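PDB 5NB8: CCN family member 3 from Rattus norvegicus, which binds integrins and membrane receptors such as NOTCH1 to regulate cell proliferation, adhesion, migration, differentiation and survival. Local coordinates for residues P54-V59 and E65-G70. Sequence-based numbering, arbitrary orientation.
Sequences PKKVAV and EKWTCG. With IMD (imidazole), chain E.
The antiparallel beta hairpin of strands 54-57 and 66-69 is pinned by two hydrogen-bonded pairs, Lys55 with Thr68 and Val57 with Lys66. Lys55 N gives to Thr68 O at 3.0 Å, and Lys55 O takes two donors from opposite faces of its carbonyl plane: Thr68 N at 2.9 Å and Thr68 OG1 at 3.0 Å. In the second pair Val57 N gives to Lys66 O and Lys66 N to Val57 O, both at 3.0 Å. The hydroxyl of Thr68 can reach Lys55 O because chi1 of 76° sets OG1 between the backbone N and the carbonyl carbon. Val57 CG2 packs against the same threonine. On the face carrying Pro54, Lys56 and Trp67, the extended lysine chain runs obliquely across one face of the indole. Lys56 CG lies over the ring system, and Lys56 CE makes a CH-pi contact 3.8 Å from the centroid of the five-membered ring, 27° off its normal. Pro54 CB meets Trp67 CZ3 at 4.0 Å, while Leu45 touches both residues. This hairpin belongs to the von Willebrand factor type C domain, a cystine-rich module in which Cys69 is bonded to Cys51. Asp43 OD1 is the shared partner of Lys56 NZ, in a salt bridge, and of Trp67 NE1, in a hydrogen bond, which probably helps to hold the lysine chain over the indole. A water accepts from Lys56 NZ at 2.6 Å and donates to Glu65 O.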
ATOM      1  N   PRO A  54      20.361  -6.217  -4.648  1.00 54.41           N
ATOM      2  CA  PRO A  54      19.286  -5.256  -4.923  1.00 52.69           C
ATOM      3  C   PRO A  54      18.482  -5.005  -3.662  1.00 50.88           C
ATOM      4  O   PRO A  54      18.159  -5.932  -2.919  1.00 53.42           O
ATOM      5  CB  PRO A  54      18.439  -5.959  -5.995  1.00 54.90           C
ATOM      6  CG  PRO A  54      19.345  -6.991  -6.586  1.00 56.75           C
ATOM      7  CD  PRO A  54      20.216  -7.441  -5.452  1.00 54.56           C
ATOM      8  N   LYS A  55      18.169  -3.737  -3.416  1.00 46.87           N
ATOM      9  CA  LYS A  55      17.386  -3.370  -2.242  1.00 47.54           C
ATOM     10  C   LYS A  55      16.509  -2.173  -2.585  1.00 47.25           C
ATOM     11  O   LYS A  55      16.976  -1.223  -3.223  1.00 44.78           O
ATOM     12  CB  LYS A  55      18.317  -3.063  -1.063  1.00 63.12           C
ATOM     13  CG  LYS A  55      17.635  -2.675   0.229  1.00 69.82           C
ATOM     14  CD  LYS A  55      18.675  -2.504   1.339  1.00 80.90           C
ATOM     15  CE  LYS A  55      18.070  -1.871   2.586  1.00 91.64           C
ATOM     16  NZ  LYS A  55      16.867  -2.612   3.068  1.00 95.88           N
ATOM     17  N   LYS A  56      15.240  -2.227  -2.183  1.00 41.21           N
ATOM     18  CA  LYS A  56      14.311  -1.130  -2.412  1.00 38.81           C
ATOM     19  C   LYS A  56      14.386  -0.153  -1.249  1.00 44.40           C
ATOM     20  O   LYS A  56      14.330  -0.562  -0.085  1.00 48.55           O
ATOM     21  CB  LYS A  56      12.881  -1.645  -2.584  1.00 45.88           C
ATOM     22  CG  LYS A  56      12.361  -1.482  -3.993  1.00 44.60           C
ATOM     23  CD  LYS A  56      10.927  -1.914  -4.109  1.00 44.71           C
ATOM     24  CE  LYS A  56      10.404  -1.622  -5.505  1.00 47.29           C
ATOM     25  NZ  LYS A  56       8.944  -1.904  -5.606  1.00 53.96           N
ATOM     26  N   VAL A  57      14.532   1.133  -1.575  1.00 44.19           N
ATOM     27  CA  VAL A  57      14.812   2.202  -0.623  1.00 46.16           C
ATOM     28  C   VAL A  57      13.914   3.393  -0.948  1.00 46.59           C
ATOM     29  O   VAL A  57      13.615   3.666  -2.115  1.00 34.97           O
ATOM     30  CB  VAL A  57      16.310   2.618  -0.654  1.00 43.30           C
ATOM     31  CG1 VAL A  57      16.610   3.663   0.402  1.00 56.37           C
ATOM     32  CG2 VAL A  57      17.224   1.413  -0.444  1.00 47.96           C
ATOM     33  N   ALA A  58      13.465   4.090   0.097  1.00 40.55           N
ATOM     34  CA  ALA A  58      12.757   5.351  -0.082  1.00 38.97           C
ATOM     35  C   ALA A  58      13.602   6.353  -0.873  1.00 42.15           C
ATOM     36  O   ALA A  58      14.831   6.387  -0.773  1.00 40.24           O
ATOM     37  CB  ALA A  58      12.378   5.950   1.276  1.00 35.81           C
ATOM     38  N   VAL A  59      12.919   7.188  -1.645  1.00 47.85           N
ATOM     39  CA  VAL A  59      13.543   8.128  -2.572  1.00 46.63           C
ATOM     40  C   VAL A  59      12.924   9.504  -2.340  1.00 41.09           C
ATOM     41  O   VAL A  59      11.701   9.594  -2.159  1.00 42.58           O
ATOM     42  CB  VAL A  59      13.361   7.650  -4.024  1.00 50.26           C
ATOM     43  CG1 VAL A  59      13.551   8.789  -5.012  1.00 59.56           C
ATOM     44  CG2 VAL A  59      14.344   6.517  -4.326  1.00 40.13           C
ATOM     45  N   GLU A  65       8.984   3.172  -2.974  1.00 32.80           N
ATOM     46  CA  GLU A  65      10.396   2.836  -2.908  1.00 36.67           C
ATOM     47  C   GLU A  65      10.896   2.393  -4.273  1.00 37.48           C
ATOM     48  O   GLU A  65      10.148   1.837  -5.083  1.00 32.45           O
ATOM     49  CB  GLU A  65      10.642   1.736  -1.880  1.00 42.46           C
ATOM     50  CG  GLU A  65      10.500   2.211  -0.447  1.00 58.01           C
ATOM     51  CD  GLU A  65       9.179   1.820   0.167  1.00 83.41           C
ATOM     52  OE1 GLU A  65       9.168   1.486   1.369  1.00 95.52           O
ATOM     53  OE2 GLU A  65       8.156   1.834  -0.551  1.00 91.68           O
ATOM     54  N   LYS A  66      12.183   2.641  -4.517  1.00 34.27           N
ATOM     55  CA  LYS A  66      12.826   2.379  -5.795  1.00 34.46           C
ATOM     56  C   LYS A  66      14.029   1.473  -5.600  1.00 36.60           C
ATOM     57  O   LYS A  66      14.637   1.436  -4.528  1.00 36.30           O
ATOM     58  CB  LYS A  66      13.279   3.675  -6.481  1.00 44.42           C
ATOM     59  CG  LYS A  66      12.185   4.725  -6.658  1.00 52.32           C
ATOM     60  CD  LYS A  66      11.039   4.200  -7.497  1.00 62.73           C
ATOM     61  CE  LYS A  66       9.882   5.189  -7.533  1.00 65.64           C
ATOM     62  NZ  LYS A  66       8.814   4.723  -8.454  1.00 62.76           N
ATOM     63  N   TRP A  67      14.406   0.782  -6.671  1.00 32.99           N
ATOM     64  CA  TRP A  67      15.479  -0.198  -6.580  1.00 37.49           C
ATOM     65  C   TRP A  67      16.838   0.484  -6.591  1.00 38.72           C
ATOM     66  O   TRP A  67      17.057   1.446  -7.330  1.00 44.61           O
ATOM     67  CB  TRP A  67      15.393  -1.209  -7.725  1.00 38.85           C
ATOM     68  CG  TRP A  67      14.291  -2.234  -7.538  1.00 36.25           C
ATOM     69  CD1 TRP A  67      13.113  -2.295  -8.217  1.00 40.10           C
ATOM     70  CD2 TRP A  67      14.261  -3.317  -6.587  1.00 38.07           C
ATOM     71  NE1 TRP A  67      12.347  -3.344  -7.755  1.00 38.33           N
ATOM     72  CE2 TRP A  67      13.027  -3.988  -6.754  1.00 41.36           C
ATOM     73  CE3 TRP A  67      15.157  -3.785  -5.619  1.00 43.88           C
ATOM     74  CZ2 TRP A  67      12.672  -5.121  -6.002  1.00 42.19           C
ATOM     75  CZ3 TRP A  67      14.803  -4.903  -4.862  1.00 45.88           C
ATOM     76  CH2 TRP A  67      13.565  -5.552  -5.055  1.00 43.08           C
ATOM     77  N   THR A  68      17.739  -0.014  -5.745  1.00 39.56           N
ATOM     78  CA  THR A  68      19.138   0.403  -5.688  1.00 41.00           C
ATOM     79  C   THR A  68      20.005  -0.841  -5.661  1.00 45.55           C
ATOM     80  O   THR A  68      19.524  -1.961  -5.443  1.00 44.25           O
ATOM     81  CB  THR A  68      19.450   1.249  -4.446  1.00 44.76           C
ATOM     82  OG1 THR A  68      19.538   0.387  -3.305  1.00 49.14           O
ATOM     83  CG2 THR A  68      18.349   2.287  -4.194  1.00 42.69           C
ATOM     84  N   CYS A  69      21.300  -0.624  -5.856  1.00 45.84           N
ATOM     85  CA  CYS A  69      22.309  -1.672  -5.783  1.00 45.44           C
ATOM     86  C   CYS A  69      23.151  -1.394  -4.546  1.00 58.81           C
ATOM     87  O   CYS A  69      23.938  -0.441  -4.528  1.00 65.76           O
ATOM     88  CB  CYS A  69      23.154  -1.697  -7.058  1.00 49.26           C
ATOM     89  SG  CYS A  69      22.204  -2.014  -8.582  1.00 57.58           S
ATOM     90  N   GLY A  70      22.966  -2.203  -3.507  1.00 71.13           N
ATOM     91  CA  GLY A  70      23.718  -2.046  -2.271  1.00 79.71           C
ATOM     92  C   GLY A  70      25.022  -2.822  -2.239  1.00 87.17           C
ATOM     93  O   GLY A  70      26.079  -2.283  -1.901  1.00 95.98           O
TER
HETATM   94  N1  IMD E 201      16.369   4.845  -7.588  1.00 98.94           N
HETATM   95  C2  IMD E 201      15.725   5.455  -8.605  1.00 97.68           C
HETATM   96  N3  IMD E 201      15.650   6.776  -8.338  1.00 96.33           N
HETATM   97  C4  IMD E 201      16.247   7.006  -7.151  1.00 96.70           C
HETATM   98  C5  IMD E 201      16.703   5.785  -6.679  1.00 99.00           C
HETATM   99  O   HOH W   1       7.842   0.349  -4.835  1.00 33.78           O